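Local atomic coordinates of ileal bile acid-binding protein (Danio rerio, PDB entry 3ELX), a protein that binds cholate and probably serves as a cytoplasmic carrier of bile acids and related lipids. Residues W10-Q15 with L127-K132; G17-C22 with D30-G35; K39-I44 with T54-N59; F67-E72 with V87-G92; P99-T104 with E114-S119. All coordinates share one frame; numbering follows the deposited sequence.

Contact 1. Residues W10-Q15 with L127-K132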
# COMPACT_ATOMS: atom_id res chain seq x y z
N TRP A 10 -9.29 7.68 -0.08
CA TRP A 10 -8.08 8.49 -0.15
C TRP A 10 -7.53 8.45 -1.56
O TRP A 10 -7.70 7.45 -2.25
CB TRP A 10 -7.01 7.89 0.77
CG TRP A 10 -7.46 7.67 2.21
CD1 TRP A 10 -8.18 6.61 2.69
CD2 TRP A 10 -7.21 8.53 3.34
NE1 TRP A 10 -8.37 6.74 4.05
CE2 TRP A 10 -7.80 7.91 4.47
CE3 TRP A 10 -6.53 9.75 3.50
CZ2 TRP A 10 -7.74 8.48 5.75
CZ3 TRP A 10 -6.48 10.32 4.78
CH2 TRP A 10 -7.07 9.68 5.88
N GLU A 11 -6.86 9.52 -1.99
CA GLU A 11 -6.27 9.55 -3.33
C GLU A 11 -4.85 10.10 -3.29
O GLU A 11 -4.58 11.10 -2.63
CB GLU A 11 -7.13 10.40 -4.27
CG GLU A 11 -6.69 10.42 -5.72
CD GLU A 11 -7.54 11.40 -6.51
OE1 GLU A 11 -8.44 10.96 -7.26
OE2 GLU A 11 -7.31 12.63 -6.36
N THR A 12 -3.95 9.42 -4.00
CA THR A 12 -2.55 9.82 -4.02
C THR A 12 -2.42 11.30 -4.37
O THR A 12 -3.00 11.77 -5.34
CB THR A 12 -1.78 8.99 -5.04
OG1 THR A 12 -1.95 7.60 -4.74
CG2 THR A 12 -0.30 9.34 -4.99
N GLU A 13 -1.63 12.01 -3.57
CA GLU A 13 -1.40 13.45 -3.75
C GLU A 13 0.08 13.71 -4.01
O GLU A 13 0.44 14.52 -4.88
CB GLU A 13 -1.89 14.17 -2.49
CG GLU A 13 -1.66 15.66 -2.41
CD GLU A 13 -2.14 16.24 -1.09
OE1 GLU A 13 -2.80 17.29 -1.11
OE2 GLU A 13 -1.84 15.64 -0.03
N SER A 14 0.93 12.99 -3.27
CA SER A 14 2.39 13.08 -3.36
C SER A 14 2.96 11.68 -3.51
O SER A 14 2.43 10.71 -2.96
CB SER A 14 2.96 13.72 -2.10
OG SER A 14 2.37 14.99 -1.85
N GLN A 15 4.06 11.57 -4.25
CA GLN A 15 4.69 10.28 -4.50
C GLN A 15 6.18 10.48 -4.71
O GLN A 15 6.58 11.30 -5.54
CB GLN A 15 4.05 9.65 -5.73
CG GLN A 15 4.24 8.16 -5.84
CD GLN A 15 3.22 7.53 -6.76
OE1 GLN A 15 2.21 6.97 -6.31
NE2 GLN A 15 3.45 7.64 -8.06
N LEU A 127 9.56 3.62 -1.82
CA LEU A 127 8.43 4.36 -2.37
C LEU A 127 7.62 4.94 -1.21
O LEU A 127 7.20 4.21 -0.32
CB LEU A 127 7.55 3.45 -3.22
CG LEU A 127 6.16 3.94 -3.61
CD1 LEU A 127 6.22 5.19 -4.49
CD2 LEU A 127 5.39 2.82 -4.31
N VAL A 128 7.43 6.26 -1.23
CA VAL A 128 6.56 6.91 -0.26
C VAL A 128 5.39 7.55 -0.98
O VAL A 128 5.57 8.42 -1.82
CB VAL A 128 7.30 8.02 0.55
CG1 VAL A 128 6.36 8.60 1.61
CG2 VAL A 128 8.58 7.49 1.20
N ARG A 129 4.18 7.09 -0.66
CA ARG A 129 2.96 7.64 -1.24
C ARG A 129 2.17 8.34 -0.16
O ARG A 129 1.97 7.80 0.92
CB ARG A 129 2.10 6.52 -1.84
CG ARG A 129 2.71 5.83 -3.06
CD ARG A 129 1.71 4.87 -3.74
NE ARG A 129 0.34 5.38 -3.69
CZ ARG A 129 -0.60 4.94 -2.85
NH1 ARG A 129 -0.34 3.94 -2.02
NH2 ARG A 129 -1.80 5.48 -2.87
N THR A 130 1.71 9.56 -0.45
CA THR A 130 0.91 10.32 0.50
C THR A 130 -0.42 10.61 -0.17
O THR A 130 -0.45 11.16 -1.26
CB THR A 130 1.61 11.65 0.87
OG1 THR A 130 2.88 11.36 1.47
CG2 THR A 130 0.75 12.45 1.85
N SER A 131 -1.51 10.22 0.49
CA SER A 131 -2.86 10.38 -0.06
C SER A 131 -3.70 11.28 0.83
O SER A 131 -3.57 11.25 2.06
CB SER A 131 -3.55 9.01 -0.17
OG SER A 131 -2.84 8.11 -1.01
N LYS A 132 -4.56 12.08 0.19
CA LYS A 132 -5.51 12.93 0.90
C LYS A 132 -6.90 12.32 0.86
O LYS A 132 -7.23 11.56 -0.05
CB LYS A 132 -5.53 14.34 0.28
CG LYS A 132 -5.99 14.39 -1.17
CD LYS A 132 -6.06 15.82 -1.69
CE LYS A 132 -6.62 15.83 -3.11
NZ LYS A 132 -6.53 17.17 -3.77
O HOH W 1 -3.72 18.06 -3.40
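Lys132, which buries more surface here than any other residue of the two segments, crosses Glu13 at about a right angle. Its CG sits between the backbone N and the carbonyl carbon (chi1 63°), and from there the extended chain brings Lys132 CD to 3.6 Å from Glu13 OE1. The charged ends stop short of a salt bridge, with Lys132 NZ 4.6 Å from Glu13 OE1. A water closes the gap by donating to this carboxylate oxygen and accepting from the ammonium, while Glu13 OE2 turns to a salt bridge with Lys111. Thr130 supplies the next anchor. Its carbonyl oxygen takes two backbone donors, Glu13 N at 2.7 Å and Ser14 N at 3.0 Å, both in the carbonyl plane, which makes this a classic beta bulge. It lies where the first strand, 8-16, pairs antiparallel with the last, 124-133, in the beta barrel of the fatty-acid binding protein family. Beyond the bulge Gln15 and Arg129 run side by side in the same direction, amide and guanidinium planes 66° apart, and Gln15 OE1 lies 3.4 Å from Arg129 CD. Arg129 bends at chi3, and its NH2 donates to Thr12 OG1 over 2.8 Å, with the hydroxyl almost exactly in the guanidinium plane. That hydroxyl also bonds Leu40 O, and Arg129 NH1 forms a salt bridge with Glu114.

Contact 2. Residues G17-C22 with D30-G35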
# COMPACT_ATOMS: atom_id res chain seq x y z
N GLY A 17 10.00 8.24 -5.17
CA GLY A 17 10.69 6.96 -5.36
C GLY A 17 9.99 5.92 -6.21
O GLY A 17 10.39 4.76 -6.23
N TYR A 18 8.95 6.33 -6.93
CA TYR A 18 8.14 5.42 -7.73
C TYR A 18 8.96 4.61 -8.74
O TYR A 18 8.87 3.38 -8.80
CB TYR A 18 7.02 6.21 -8.42
CG TYR A 18 6.26 5.48 -9.51
CD1 TYR A 18 5.24 4.58 -9.20
CD2 TYR A 18 6.53 5.74 -10.85
CE1 TYR A 18 4.54 3.93 -10.21
CE2 TYR A 18 5.84 5.10 -11.86
CZ TYR A 18 4.85 4.20 -11.54
OH TYR A 18 4.17 3.58 -12.56
N GLU A 19 9.78 5.29 -9.53
CA GLU A 19 10.55 4.61 -10.57
C GLU A 19 11.64 3.66 -10.04
O GLU A 19 11.66 2.50 -10.44
CB GLU A 19 11.06 5.60 -11.62
CG GLU A 19 9.91 6.32 -12.30
CD GLU A 19 10.31 7.14 -13.50
OE1 GLU A 19 11.43 6.95 -14.04
OE2 GLU A 19 9.46 7.96 -13.93
N PRO A 20 12.52 4.14 -9.14
CA PRO A 20 13.51 3.19 -8.60
C PRO A 20 12.90 2.00 -7.86
O PRO A 20 13.42 0.89 -7.97
CB PRO A 20 14.34 4.05 -7.64
CG PRO A 20 14.13 5.45 -8.09
CD PRO A 20 12.72 5.49 -8.60
N PHE A 21 11.80 2.22 -7.13
CA PHE A 21 11.16 1.14 -6.40
C PHE A 21 10.58 0.11 -7.37
O PHE A 21 10.81 -1.09 -7.22
CB PHE A 21 10.06 1.65 -5.45
CG PHE A 21 9.30 0.55 -4.76
CD1 PHE A 21 9.79 -0.02 -3.59
CD2 PHE A 21 8.10 0.07 -5.29
CE1 PHE A 21 9.09 -1.05 -2.96
CE2 PHE A 21 7.40 -0.95 -4.66
CZ PHE A 21 7.90 -1.51 -3.50
N CYS A 22 9.84 0.58 -8.37
CA CYS A 22 9.21 -0.32 -9.33
C CYS A 22 10.27 -1.10 -10.12
O CYS A 22 10.10 -2.29 -10.39
CB CYS A 22 8.28 0.44 -10.26
SG CYS A 22 6.75 0.99 -9.49
N ASP A 30 7.74 -0.03 -19.44
CA ASP A 30 6.58 0.60 -20.08
C ASP A 30 5.39 0.70 -19.12
O ASP A 30 4.63 1.67 -19.17
CB ASP A 30 6.20 -0.12 -21.38
CG ASP A 30 7.12 0.24 -22.54
OD1 ASP A 30 8.35 0.40 -22.33
OD2 ASP A 30 6.62 0.36 -23.68
N VAL A 31 5.25 -0.29 -18.24
CA VAL A 31 4.21 -0.27 -17.20
C VAL A 31 4.47 0.85 -16.19
O VAL A 31 3.54 1.53 -15.75
CB VAL A 31 4.10 -1.64 -16.46
CG1 VAL A 31 3.01 -1.60 -15.40
CG2 VAL A 31 3.85 -2.77 -17.45
N ILE A 32 5.74 1.04 -15.83
CA ILE A 32 6.16 2.15 -14.98
C ILE A 32 5.81 3.48 -15.65
O ILE A 32 5.20 4.35 -15.03
CB ILE A 32 7.68 2.07 -14.66
CG1 ILE A 32 7.98 0.84 -13.80
CG2 ILE A 32 8.16 3.36 -13.98
CD1 ILE A 32 9.45 0.51 -13.67
N ALA A 33 6.19 3.60 -16.92
CA ALA A 33 5.95 4.81 -17.70
C ALA A 33 4.46 5.14 -17.82
O ALA A 33 4.06 6.30 -17.65
CB ALA A 33 6.58 4.69 -19.08
N LYS A 34 3.64 4.13 -18.09
CA LYS A 34 2.21 4.36 -18.31
C LYS A 34 1.47 4.74 -17.03
O LYS A 34 0.45 5.43 -17.09
CB LYS A 34 1.54 3.16 -18.99
CG LYS A 34 1.54 3.26 -20.52
CD LYS A 34 2.86 2.80 -21.11
CE LYS A 34 3.44 3.81 -22.08
NZ LYS A 34 4.90 3.57 -22.27
N GLY A 35 2.00 4.30 -15.89
CA GLY A 35 1.36 4.54 -14.60
C GLY A 35 1.94 5.67 -13.77
O GLY A 35 1.53 5.87 -12.63
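Two short helices meet here in a near-antiparallel surface contact, Ile32 of helix 29-34 resting against Tyr18, Glu19 and Cys22 of helix 18-24 at one end of the barrel. The axes of the two short segments run at 154° and come no closer than 10.4 Å, a wide spacing that side chains must bridge. Ile32 does so with both branches: CG2 meets Tyr18 CE2 at 3.6 Å and the CG of Glu19 at 3.8 Å, whereas Ile32 CG1 and CD1 both pack on Cys22 CB. Ile27, in the connection between the helices, touches Ile32 and Cys22 as well. A chi1 of 168° swings the Tyr18 ring away from its own amide and past Ile32, the two side chains sliding by each other in opposite directions. The phenol ends in a hydrogen bond from Tyr18 OH to Ile32 O of 2.8 Å, made in the carbonyl plane on a lone pair, with the oxygen at the ring edge. Just beyond the helix, Tyr18 OH comes within 3.3 Å of Gly35 C; a beta carbon on this glycine would crowd the hydroxyl. Tyr18 and Phe21 in turn lean on Leu127, seating the first helix on the sheet. Such a helix-turn-helix lid over the barrel mouth is the hallmark of the fatty-acid binding protein fold, where it probably borders the portal for ligand entry.

Contact 3. Residues K39-I44 with T54-N59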
# COMPACT_ATOMS: atom_id res chain seq x y z
N LYS A 39 -3.23 8.43 -10.24
CA LYS A 39 -3.45 8.69 -8.82
C LYS A 39 -4.24 7.53 -8.23
O LYS A 39 -5.44 7.38 -8.49
CB LYS A 39 -4.18 10.03 -8.61
CG LYS A 39 -3.42 11.22 -9.17
CD LYS A 39 -3.99 12.55 -8.69
CE LYS A 39 -5.02 13.09 -9.64
NZ LYS A 39 -4.49 13.39 -11.00
N LEU A 40 -3.58 6.70 -7.44
CA LEU A 40 -4.26 5.56 -6.86
C LEU A 40 -5.26 5.99 -5.80
O LEU A 40 -4.90 6.73 -4.87
CB LEU A 40 -3.25 4.62 -6.23
CG LEU A 40 -3.78 3.29 -5.70
CD1 LEU A 40 -4.15 2.40 -6.87
CD2 LEU A 40 -2.71 2.62 -4.82
N VAL A 41 -6.50 5.51 -5.92
CA VAL A 41 -7.51 5.68 -4.87
C VAL A 41 -7.55 4.44 -3.98
O VAL A 41 -7.57 3.31 -4.46
CB VAL A 41 -8.91 5.96 -5.45
CG1 VAL A 41 -9.97 5.97 -4.35
CG2 VAL A 41 -8.90 7.31 -6.15
N THR A 42 -7.53 4.70 -2.68
CA THR A 42 -7.57 3.66 -1.66
C THR A 42 -8.84 3.82 -0.85
O THR A 42 -9.15 4.92 -0.39
CB THR A 42 -6.36 3.79 -0.70
OG1 THR A 42 -5.15 3.62 -1.44
CG2 THR A 42 -6.42 2.73 0.38
N GLU A 43 -9.58 2.74 -0.68
CA GLU A 43 -10.75 2.73 0.19
C GLU A 43 -10.45 1.82 1.38
O GLU A 43 -10.07 0.66 1.20
CB GLU A 43 -11.96 2.23 -0.57
CG GLU A 43 -13.23 2.19 0.23
CD GLU A 43 -14.36 1.53 -0.54
OE1 GLU A 43 -14.11 0.90 -1.60
OE2 GLU A 43 -15.51 1.64 -0.07
N ILE A 44 -10.63 2.35 2.59
CA ILE A 44 -10.37 1.56 3.79
C ILE A 44 -11.60 1.52 4.69
O ILE A 44 -12.24 2.54 4.94
CB ILE A 44 -9.15 2.07 4.59
CG1 ILE A 44 -7.93 2.21 3.67
CG2 ILE A 44 -8.84 1.12 5.78
CD1 ILE A 44 -6.86 3.13 4.22
N THR A 54 -8.88 -1.60 0.05
CA THR A 54 -9.15 -1.74 -1.38
C THR A 54 -8.39 -0.68 -2.17
O THR A 54 -8.41 0.50 -1.82
CB THR A 54 -10.67 -1.63 -1.64
OG1 THR A 54 -11.36 -2.62 -0.88
CG2 THR A 54 -10.99 -1.81 -3.11
N GLN A 55 -7.70 -1.12 -3.22
CA GLN A 55 -6.95 -0.20 -4.08
C GLN A 55 -7.44 -0.32 -5.50
O GLN A 55 -7.57 -1.43 -6.04
CB GLN A 55 -5.43 -0.48 -4.03
CG GLN A 55 -4.83 -0.36 -2.65
CD GLN A 55 -3.40 -0.85 -2.61
OE1 GLN A 55 -3.08 -1.91 -3.15
NE2 GLN A 55 -2.53 -0.10 -1.95
N TYR A 56 -7.69 0.83 -6.12
CA TYR A 56 -8.24 0.90 -7.46
C TYR A 56 -7.14 1.20 -8.47
O TYR A 56 -6.86 2.36 -8.79
CB TYR A 56 -9.36 1.94 -7.51
CG TYR A 56 -10.55 1.55 -6.67
CD1 TYR A 56 -11.61 0.83 -7.22
CD2 TYR A 56 -10.63 1.89 -5.31
CE1 TYR A 56 -12.71 0.45 -6.46
CE2 TYR A 56 -11.73 1.52 -4.53
CZ TYR A 56 -12.77 0.80 -5.12
OH TYR A 56 -13.88 0.40 -4.37
N TYR A 57 -6.51 0.14 -8.95
CA TYR A 57 -5.44 0.27 -9.93
C TYR A 57 -5.99 0.51 -11.33
O TYR A 57 -7.21 0.40 -11.56
CB TYR A 57 -4.53 -0.96 -9.89
CG TYR A 57 -3.61 -0.97 -8.70
CD1 TYR A 57 -2.38 -0.30 -8.73
CD2 TYR A 57 -3.97 -1.64 -7.54
CE1 TYR A 57 -1.53 -0.29 -7.62
CE2 TYR A 57 -3.12 -1.66 -6.44
CZ TYR A 57 -1.91 -0.98 -6.48
OH TYR A 57 -1.08 -0.98 -5.38
N PRO A 58 -5.11 0.87 -12.29
CA PRO A 58 -5.59 1.11 -13.65
C PRO A 58 -6.32 -0.08 -14.27
O PRO A 58 -6.14 -1.24 -13.86
CB PRO A 58 -4.31 1.40 -14.44
CG PRO A 58 -3.36 1.94 -13.38
CD PRO A 58 -3.65 1.10 -12.17
N ASN A 59 -7.14 0.21 -15.28
CA ASN A 59 -7.84 -0.83 -16.04
C ASN A 59 -8.75 -1.70 -15.18
O ASN A 59 -8.88 -2.91 -15.41
CB ASN A 59 -6.84 -1.66 -16.86
CG ASN A 59 -6.11 -0.83 -17.88
OD1 ASN A 59 -6.72 -0.16 -18.69
ND2 ASN A 59 -4.78 -0.90 -17.85
O HOH W 2 -7.73 4.93 -8.57
O HOH W 3 -3.41 1.92 -0.44
O HOH W 4 -12.31 -1.41 1.45
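Tyr56 and Glu43 reach along one face of a beta hairpin, and their side chains join at the polar ends. Glu43 is fully stretched, its CG opposite the backbone N (chi1 -180°), while the CG of Tyr56 lies beside its own backbone N; these settings bring Tyr56 OH to Glu43 OE1 for a 2.8 Å bond that meets the acceptor nearly along its C-O axis. Glu43 OE1 lies at the edge of the Tyr56 ring, and the carboxylate and ring planes are 25° apart. Val41 O sits at the same ring's edge, 3.5 Å from Tyr56 CD2, while accepting from Tyr56 N. A phenylalanine in place of Tyr56 would probably leave Glu43 OE1 without its donor and the carboxylate freer to turn. On the face of Gln55 and Tyr57, Leu40 CD1 stands over the centre of the Tyr57 ring, 3.7 Å from its centroid and 11° off the normal, a CH-pi contact. Tyr57 OH gives a weak bond to Gln55 OE1, and a water accepts from Gln55 NE2 and bonds Thr42 OG1 at 2.6 Å. Backbone bonds between Glu43 and Thr54 in both directions secure the hairpin of strands 41-47 and 50-57. Gln55 and Tyr57 both bind cholate in the complex of this protein; a polar amide beside an aromatic ring is consistent with a ligand with one hydroxylated and one apolar face.

Contact 4. Residues F67-E72 with V87-G92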
# COMPACT_ATOMS: atom_id res chain seq x y z
N PHE A 67 -7.66 -8.23 6.40
CA PHE A 67 -6.77 -8.77 7.42
C PHE A 67 -7.18 -8.31 8.80
O PHE A 67 -7.82 -7.27 8.95
CB PHE A 67 -5.31 -8.41 7.14
CG PHE A 67 -5.04 -6.93 7.05
CD1 PHE A 67 -5.07 -6.27 5.81
CD2 PHE A 67 -4.73 -6.18 8.19
CE1 PHE A 67 -4.81 -4.89 5.72
CE2 PHE A 67 -4.46 -4.81 8.11
CZ PHE A 67 -4.50 -4.16 6.88
N ILE A 68 -6.83 -9.11 9.81
CA ILE A 68 -6.99 -8.71 11.20
C ILE A 68 -5.60 -8.59 11.79
O ILE A 68 -4.81 -9.54 11.75
CB ILE A 68 -7.85 -9.73 12.00
CG1 ILE A 68 -9.25 -9.80 11.39
CG2 ILE A 68 -7.89 -9.35 13.49
CD1 ILE A 68 -10.08 -10.97 11.87
N VAL A 69 -5.28 -7.42 12.33
CA VAL A 69 -3.96 -7.21 12.91
C VAL A 69 -3.68 -8.29 13.96
O VAL A 69 -4.53 -8.57 14.81
CB VAL A 69 -3.82 -5.80 13.52
CG1 VAL A 69 -2.43 -5.61 14.16
CG2 VAL A 69 -4.06 -4.75 12.44
N GLY A 70 -2.50 -8.89 13.89
CA GLY A 70 -2.10 -9.92 14.86
C GLY A 70 -2.58 -11.34 14.58
O GLY A 70 -2.22 -12.27 15.31
N LYS A 71 -3.39 -11.50 13.54
CA LYS A 71 -3.94 -12.81 13.20
C LYS A 71 -3.57 -13.20 11.78
O LYS A 71 -3.61 -12.37 10.88
CB LYS A 71 -5.46 -12.79 13.35
CG LYS A 71 -5.93 -13.17 14.73
CD LYS A 71 -6.16 -11.97 15.62
CE LYS A 71 -7.17 -12.31 16.71
NZ LYS A 71 -6.83 -13.56 17.46
N GLU A 72 -3.24 -14.48 11.58
CA GLU A 72 -2.97 -14.99 10.23
C GLU A 72 -4.15 -14.68 9.31
O GLU A 72 -5.29 -15.05 9.60
CB GLU A 72 -2.74 -16.50 10.23
CG GLU A 72 -1.47 -16.97 10.91
CD GLU A 72 -1.30 -18.47 10.81
OE1 GLU A 72 -0.33 -18.99 11.40
OE2 GLU A 72 -2.14 -19.13 10.15
N VAL A 87 -0.18 -9.18 9.97
CA VAL A 87 0.05 -7.74 9.98
C VAL A 87 0.22 -7.28 11.42
O VAL A 87 -0.46 -7.76 12.32
CB VAL A 87 -1.15 -7.02 9.32
CG1 VAL A 87 -0.95 -5.49 9.34
CG2 VAL A 87 -1.32 -7.52 7.89
N SER A 88 1.16 -6.36 11.65
CA SER A 88 1.36 -5.83 12.99
C SER A 88 1.08 -4.34 13.03
O SER A 88 1.06 -3.68 12.00
CB SER A 88 2.78 -6.10 13.50
OG SER A 88 3.75 -5.48 12.68
N MET A 89 0.83 -3.83 14.23
CA MET A 89 0.66 -2.39 14.39
C MET A 89 1.41 -1.94 15.63
O MET A 89 1.42 -2.63 16.65
CB MET A 89 -0.82 -2.02 14.51
CG MET A 89 -1.07 -0.52 14.41
SD MET A 89 -2.69 -0.07 15.03
CE MET A 89 -3.67 -0.64 13.65
N GLU A 90 2.07 -0.79 15.51
CA GLU A 90 2.80 -0.20 16.63
C GLU A 90 2.69 1.31 16.45
O GLU A 90 3.01 1.83 15.38
CB GLU A 90 4.26 -0.68 16.62
CG GLU A 90 5.20 -0.02 17.62
CD GLU A 90 6.10 1.02 16.98
OE1 GLU A 90 6.83 0.67 16.02
OE2 GLU A 90 6.09 2.17 17.44
N GLY A 91 2.20 1.98 17.49
CA GLY A 91 2.06 3.44 17.48
C GLY A 91 1.26 4.00 16.32
O GLY A 91 1.58 5.07 15.80
N GLY A 92 0.21 3.27 15.91
CA GLY A 92 -0.67 3.71 14.83
C GLY A 92 -0.18 3.36 13.43
O GLY A 92 -0.86 3.64 12.43
O HOH W 5 -2.97 -10.14 9.67
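With its CG held between the backbone N and the carbonyl carbon (chi1 58°), Phe67 presents a ring face to Val87, whose chi1 of 179° turns CG1 away from its own N and leaves CG2 beside it. Both methyls therefore reach the ring. The contact docks the type II turn Ile68-Lys71, which links the two edge strands 61-68 and 73-76, onto strand 82-90 beside the gap between those edges that is characteristic of the fatty-acid binding protein barrel. Val87 CG2 makes a CH-pi contact, 4.1 Å from the centroid of the Phe67 ring and 28° off its normal, and Val87 CG1 approaches Phe67 CE2 at 3.8 Å. The Phe51 ring meets that of Phe67, and Met75 touches both Phe67 and Val87. An alanine here instead of Phe67 would probably open a gap beneath both Val87 methyls and cost Met75 and Phe51 a shared neighbour. Val69 CG1 packs at 3.4 Å from Val87 O and at 4.0 Å from Met89 CB. From the turn, Gly70 N donates across to Val87 O over 2.8 Å, nearly straight on to the carbonyl. The Val87 amide is met too: a water accepts from Val87 N at 3.0 Å and lies 2.6 Å from Lys71 O.

Contact 5. Residues P99-T104 with E114-S119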
# COMPACT_ATOMS: atom_id res chain seq x y z
N PRO A 99 5.69 -10.45 0.18
CA PRO A 99 6.78 -11.22 -0.40
C PRO A 99 7.98 -10.39 -0.90
O PRO A 99 9.13 -10.74 -0.61
CB PRO A 99 6.10 -11.93 -1.57
CG PRO A 99 4.74 -12.21 -1.02
CD PRO A 99 4.38 -10.89 -0.33
N LYS A 100 7.70 -9.30 -1.60
CA LYS A 100 8.74 -8.54 -2.32
C LYS A 100 9.23 -7.27 -1.61
O LYS A 100 10.20 -6.67 -2.04
CB LYS A 100 8.26 -8.19 -3.73
CG LYS A 100 8.41 -9.34 -4.74
CD LYS A 100 8.47 -8.84 -6.18
CE LYS A 100 7.15 -9.07 -6.90
NZ LYS A 100 7.09 -10.45 -7.47
N TYR A 101 8.55 -6.86 -0.55
CA TYR A 101 8.89 -5.60 0.11
C TYR A 101 8.19 -5.49 1.45
O TYR A 101 7.25 -6.26 1.73
CB TYR A 101 8.51 -4.39 -0.77
CG TYR A 101 7.05 -4.34 -1.18
CD1 TYR A 101 6.12 -3.62 -0.44
CD2 TYR A 101 6.60 -5.03 -2.31
CE1 TYR A 101 4.77 -3.59 -0.82
CE2 TYR A 101 5.26 -5.01 -2.69
CZ TYR A 101 4.36 -4.28 -1.94
OH TYR A 101 3.03 -4.26 -2.34
N GLN A 102 8.66 -4.56 2.28
CA GLN A 102 8.00 -4.23 3.54
C GLN A 102 7.12 -3.02 3.32
O GLN A 102 7.55 -2.07 2.66
CB GLN A 102 9.04 -3.89 4.61
CG GLN A 102 9.80 -5.10 5.11
CD GLN A 102 8.87 -6.15 5.69
OE1 GLN A 102 8.70 -7.22 5.11
NE2 GLN A 102 8.26 -5.84 6.83
N GLN A 103 5.90 -3.06 3.85
CA GLN A 103 4.97 -1.93 3.71
C GLN A 103 4.64 -1.38 5.08
O GLN A 103 4.23 -2.12 5.95
CB GLN A 103 3.67 -2.41 3.07
CG GLN A 103 2.67 -1.30 2.84
CD GLN A 103 3.16 -0.34 1.79
OE1 GLN A 103 3.86 -0.74 0.86
NE2 GLN A 103 2.83 0.94 1.95
N THR A 104 4.83 -0.08 5.28
CA THR A 104 4.40 0.55 6.53
C THR A 104 3.40 1.63 6.18
O THR A 104 3.60 2.37 5.23
CB THR A 104 5.55 1.18 7.33
OG1 THR A 104 6.06 2.32 6.62
CG2 THR A 104 6.65 0.17 7.56
N GLU A 114 2.04 5.94 3.02
CA GLU A 114 2.35 4.53 2.76
C GLU A 114 3.78 4.42 2.26
O GLU A 114 4.13 5.02 1.25
CB GLU A 114 1.39 3.97 1.73
CG GLU A 114 -0.05 3.96 2.20
CD GLU A 114 -1.00 3.46 1.14
OE1 GLU A 114 -1.15 2.22 1.01
OE2 GLU A 114 -1.58 4.30 0.42
N THR A 115 4.60 3.66 2.98
CA THR A 115 6.01 3.53 2.64
C THR A 115 6.32 2.08 2.28
O THR A 115 6.12 1.17 3.10
CB THR A 115 6.90 3.97 3.81
OG1 THR A 115 6.59 5.32 4.20
CG2 THR A 115 8.40 3.86 3.45
N SER A 116 6.82 1.86 1.06
CA SER A 116 7.22 0.53 0.60
C SER A 116 8.74 0.48 0.52
O SER A 116 9.36 1.33 -0.13
CB SER A 116 6.60 0.21 -0.77
OG SER A 116 5.21 0.47 -0.81
N THR A 117 9.34 -0.50 1.19
CA THR A 117 10.79 -0.57 1.30
C THR A 117 11.27 -1.89 0.72
O THR A 117 10.91 -2.96 1.20
CB THR A 117 11.20 -0.46 2.77
OG1 THR A 117 10.68 0.78 3.29
CG2 THR A 117 12.73 -0.49 2.93
N ALA A 118 12.06 -1.80 -0.35
CA ALA A 118 12.61 -2.99 -0.98
C ALA A 118 14.14 -2.96 -0.96
O ALA A 118 14.75 -1.89 -0.86
CB ALA A 118 12.09 -3.12 -2.39
N SER A 119 14.74 -4.13 -1.07
CA SER A 119 16.18 -4.26 -0.93
C SER A 119 16.74 -5.21 -1.98
O SER A 119 16.20 -6.29 -2.18
CB SER A 119 16.49 -4.76 0.48
OG SER A 119 17.82 -5.22 0.58
O HOH W 6 13.09 -6.33 -1.28
O HOH W 7 3.93 2.74 -0.52
O HOH W 8 4.60 5.23 6.14
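Ser116 OG donates to Gln103 OE1 across the strands over 2.5 Å, a bond so short that its exact length is uncertain. Gln103 first runs out trans to its main-chain nitrogen (chi1 -178°) and then bends at chi2 (68°), folding the amide back toward the serine. One water joins the group, donating to Ser116 OG at 2.6 Å and accepting from Gln103 NE2 at 3.2 Å. The same amide nitrogen lies 3.4 Å from Glu114 CB, while the Glu114 carboxylate pairs with Arg129. Along the backbone, Gln102 with Thr117 and Thr104 with Thr115 form hydrogen-bonded antiparallel pairs, two bonds each; Thr104 and Thr115 also lie side by side, the OG1 of Thr104 at 3.4 Å from Thr115 CB. Packing takes over towards Tyr101, a cholate-binding residue in the complex of this protein. Tyr101 CB rests 3.4 Å from Thr117 O and 4.1 Å from Ala118 CB, and Tyr101 CD1 is 3.9 Å from Ser116 CB. This hairpin of strands 102-108 and 111-119 is flanked by strands 93-97 and 124-133. Phe21 of helix 18-24 covers Ser116 and Ala118 and meets the Tyr101 ring edge-to-face, while Phe98 stacks on that ring.

Overall arrangement
Contact 1 joins the first strand to the last, and the other four contacts are nested in the chain between them. Thr12 N bonds Leu40 O, tying it to contact 3, and the backbone bond from Ser116 N to Leu127 O (2.8 Å) ties it to contact 5. Contact 2 rests on contacts 1 and 5 through Phe21, whose CZ lies 3.5 Å from Ser116 CB. Contact 4 stands apart, its centre about 29 Å from that of contact 2 on the opposite side of the chain's centre. Cholate-binding residues Gln55 and Tyr57 of contact 3 and Tyr101 of contact 5 come together: the nearest side-chain atoms of Tyr57 and Tyr101 are about 6 Å apart, with Val78 close to both.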